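Local structure of mitochondrial association factor 1 (Toxoplasma gondii, 6BXS) at residues 42-47 and 160-165. The protein is encoded at a parasite locus required for manipulating host mitochondria and has a macro domain, a fold that in relatives often binds ADP-ribose. Numbering follows the deposited sequence.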
ATOM      1  N   SER A  42      -6.594 -17.874   2.714  1.00 41.98           N
ATOM      2  CA  SER A  42      -6.314 -18.985   1.812  1.00 43.57           C
ATOM      3  C   SER A  42      -5.107 -18.672   0.933  1.00 44.44           C
ATOM      4  O   SER A  42      -4.525 -19.568   0.319  1.00 44.09           O
ATOM      5  CB  SER A  42      -7.535 -19.291   0.945  1.00 43.11           C
ATOM      6  OG  SER A  42      -8.011 -18.122   0.301  1.00 46.71           O
ATOM      7  N   LYS A  43      -4.736 -17.395   0.878  1.00 37.96           N
ATOM      8  CA  LYS A  43      -3.591 -16.960   0.089  1.00 35.10           C
ATOM      9  C   LYS A  43      -2.835 -15.845   0.805  1.00 33.14           C
ATOM     10  O   LYS A  43      -3.306 -15.300   1.806  1.00 22.54           O
ATOM     11  CB  LYS A  43      -4.045 -16.495  -1.296  1.00 37.88           C
ATOM     12  CG  LYS A  43      -4.901 -15.242  -1.282  1.00 34.39           C
ATOM     13  CD  LYS A  43      -5.628 -15.041  -2.604  1.00 44.26           C
ATOM     14  CE  LYS A  43      -6.703 -16.096  -2.815  1.00 52.78           C
ATOM     15  NZ  LYS A  43      -7.716 -15.673  -3.819  1.00 61.56           N
ATOM     16  N   ARG A  44      -1.659 -15.516   0.283  1.00 29.37           N
ATOM     17  CA  ARG A  44      -0.792 -14.530   0.912  1.00 31.62           C
ATOM     18  C   ARG A  44      -1.138 -13.120   0.444  1.00 26.66           C
ATOM     19  O   ARG A  44      -0.729 -12.692  -0.637  1.00 23.76           O
ATOM     20  CB  ARG A  44       0.673 -14.838   0.610  1.00 29.81           C
ATOM     21  CG  ARG A  44       1.073 -16.289   0.861  1.00 31.55           C
ATOM     22  CD  ARG A  44       2.552 -16.505   0.578  1.00 29.45           C
ATOM     23  NE  ARG A  44       3.349 -15.414   1.130  1.00 28.05           N
ATOM     24  CZ  ARG A  44       3.726 -15.326   2.402  1.00 30.28           C
ATOM     25  NH1 ARG A  44       4.435 -14.283   2.806  1.00 35.84           N
ATOM     26  NH2 ARG A  44       3.401 -16.275   3.272  1.00 33.40           N
ATOM     27  N   VAL A  45      -1.896 -12.408   1.271  1.00 19.50           N
ATOM     28  CA  VAL A  45      -2.330 -11.052   0.958  1.00 23.39           C
ATOM     29  C   VAL A  45      -1.470 -10.030   1.694  1.00 24.34           C
ATOM     30  O   VAL A  45      -1.367 -10.068   2.918  1.00 26.30           O
ATOM     31  CB  VAL A  45      -3.806 -10.834   1.339  1.00 21.22           C
ATOM     32  CG1 VAL A  45      -4.288  -9.464   0.862  1.00 22.53           C
ATOM     33  CG2 VAL A  45      -4.676 -11.939   0.759  1.00 20.97           C
ATOM     34  N   ALA A  46      -0.854  -9.124   0.938  1.00 20.64           N
ATOM     35  CA  ALA A  46      -0.073  -8.035   1.514  1.00 26.72           C
ATOM     36  C   ALA A  46      -0.889  -6.751   1.504  1.00 21.13           C
ATOM     37  O   ALA A  46      -1.322  -6.292   0.451  1.00 19.88           O
ATOM     38  CB  ALA A  46       1.226  -7.846   0.748  1.00 24.73           C
ATOM     39  N   THR A  47      -1.098  -6.171   2.680  1.00 19.63           N
ATOM     40  CA  THR A  47      -1.909  -4.968   2.799  1.00 17.48           C
ATOM     41  C   THR A  47      -1.034  -3.719   2.715  1.00 21.74           C
ATOM     42  O   THR A  47       0.051  -3.663   3.298  1.00 19.53           O
ATOM     43  CB  THR A  47      -2.705  -4.966   4.113  1.00 22.95           C
ATOM     44  OG1 THR A  47      -3.504  -6.156   4.178  1.00 20.35           O
ATOM     45  CG2 THR A  47      -3.610  -3.747   4.193  1.00 23.63           C
ATOM     46  N   GLY A 160      -0.950 -14.385  13.927  1.00 32.19           N
ATOM     47  CA  GLY A 160       0.009 -15.474  14.014  1.00 29.91           C
ATOM     48  C   GLY A 160      -0.028 -16.424  12.830  1.00 32.43           C
ATOM     49  O   GLY A 160       0.386 -17.578  12.944  1.00 33.64           O
ATOM     50  N   ASN A 161      -0.526 -15.941  11.694  1.00 36.78           N
ATOM     51  CA  ASN A 161      -0.609 -16.751  10.484  1.00 34.72           C
ATOM     52  C   ASN A 161       0.527 -16.428   9.520  1.00 35.43           C
ATOM     53  O   ASN A 161       0.693 -15.280   9.110  1.00 32.03           O
ATOM     54  CB  ASN A 161      -1.954 -16.539   9.787  1.00 38.51           C
ATOM     55  CG  ASN A 161      -2.260 -17.625   8.772  1.00 42.17           C
ATOM     56  OD1 ASN A 161      -1.608 -17.721   7.732  1.00 44.05           O
ATOM     57  ND2 ASN A 161      -3.257 -18.449   9.070  1.00 42.81           N
ATOM     58  N   GLU A 162       1.293 -17.455   9.159  1.00 40.23           N
ATOM     59  CA  GLU A 162       2.440 -17.325   8.261  1.00 41.23           C
ATOM     60  C   GLU A 162       2.121 -16.539   6.987  1.00 40.88           C
ATOM     61  O   GLU A 162       2.993 -15.875   6.426  1.00 40.98           O
ATOM     62  CB  GLU A 162       2.958 -18.717   7.880  1.00 52.14           C
ATOM     63  CG  GLU A 162       4.290 -18.729   7.141  1.00 54.98           C
ATOM     64  CD  GLU A 162       4.381 -19.852   6.122  1.00 64.42           C
ATOM     65  OE1 GLU A 162       3.697 -19.769   5.077  1.00 51.51           O
ATOM     66  OE2 GLU A 162       5.132 -20.819   6.368  1.00 61.42           O
ATOM     67  N   MET A 163       0.873 -16.616   6.534  1.00 33.97           N
ATOM     68  CA  MET A 163       0.481 -15.999   5.269  1.00 35.69           C
ATOM     69  C   MET A 163       0.266 -14.487   5.368  1.00 31.91           C
ATOM     70  O   MET A 163       0.073 -13.824   4.348  1.00 26.47           O
ATOM     71  CB  MET A 163      -0.798 -16.649   4.741  1.00 33.41           C
ATOM     72  CG  MET A 163      -0.636 -18.100   4.319  1.00 35.62           C
ATOM     73  SD  MET A 163      -2.142 -18.750   3.574  1.00 46.18           S
ATOM     74  CE  MET A 163      -1.588 -20.373   3.055  1.00 47.59           C
ATOM     75  N   ASN A 164       0.301 -13.950   6.585  1.00 31.24           N
ATOM     76  CA  ASN A 164       0.035 -12.528   6.809  1.00 31.45           C
ATOM     77  C   ASN A 164       1.296 -11.712   7.105  1.00 28.73           C
ATOM     78  O   ASN A 164       1.209 -10.603   7.628  1.00 28.11           O
ATOM     79  CB  ASN A 164      -0.957 -12.358   7.967  1.00 29.25           C
ATOM     80  CG  ASN A 164      -2.333 -12.905   7.642  1.00 34.32           C
ATOM     81  OD1 ASN A 164      -2.717 -13.001   6.479  1.00 29.04           O
ATOM     82  ND2 ASN A 164      -3.087 -13.258   8.678  1.00 30.82           N
ATOM     83  N   ASP A 165       2.460 -12.248   6.750  1.00 28.28           N
ATOM     84  CA  ASP A 165       3.728 -11.660   7.180  1.00 27.99           C
ATOM     85  C   ASP A 165       4.385 -10.764   6.129  1.00 25.92           C
ATOM     86  O   ASP A 165       5.596 -10.540   6.171  1.00 27.53           O
ATOM     87  CB  ASP A 165       4.700 -12.770   7.583  1.00 33.02           C
ATOM     88  CG  ASP A 165       5.080 -13.662   6.423  1.00 32.85           C
ATOM     89  OD1 ASP A 165       4.425 -13.584   5.361  1.00 32.17           O
ATOM     90  OD2 ASP A 165       6.031 -14.454   6.578  1.00 35.63           O
TER
HETATM   91  O   HOH W   1       1.190 -11.548   3.613  1.00 26.33           O
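The guanidinium of R44 reaches over the turn of 160-165 and grips two acceptors that themselves lie close together, the carbonyl O of E162 and OD1 of D165, 2.9 Å apart. NH1 of R44 donates to OD1 of D165 over 2.6 Å, a short salt bridge made to the syn lone pair, with the guanidinium and carboxylate planes 75° apart. NH2 bonds to O of E162 at 3.2 Å, coming from above the carbonyl plane instead of along a lone pair. The shared positive charge probably offsets the repulsion between the two oxygens. The R44 chain is extended at chi2 and bends at chi3 (44°), which turns the guanidinium onto the loop, and NE donates to the carbonyl O of P210. OE1 of E162 adds a long ion pair to NH2 of R44 (3.9 Å), and K209 extends the network, with a salt bridge to OD2 of D165 and a long, weak pairing with E162.

Beside this polar grip, M163 runs out along the backbone of 42-44. Its chain is extended beyond CG, which lays SD against the S42-K43 peptide, 4.0 Å from N of K43. The carbonyl O of M163 lies over one face of the guanidinium, offset toward its rim, and receives a hydrogen bond from a water at 2.6 Å; the same water donates to O of V45, bridging the two backbones just before they run on as adjacent strands. The loop is shaped from within by an Asx turn, in which OD1 of N161 accepts from N of M163 at 3.0 Å.

The contact thus ties the entry to strand 45-50 to the loop leading into strand 166-170, at the N-terminal ends of two adjacent parallel strands in the middle of the mixed sheet, whose flanking by helices is characteristic of the macro domain fold.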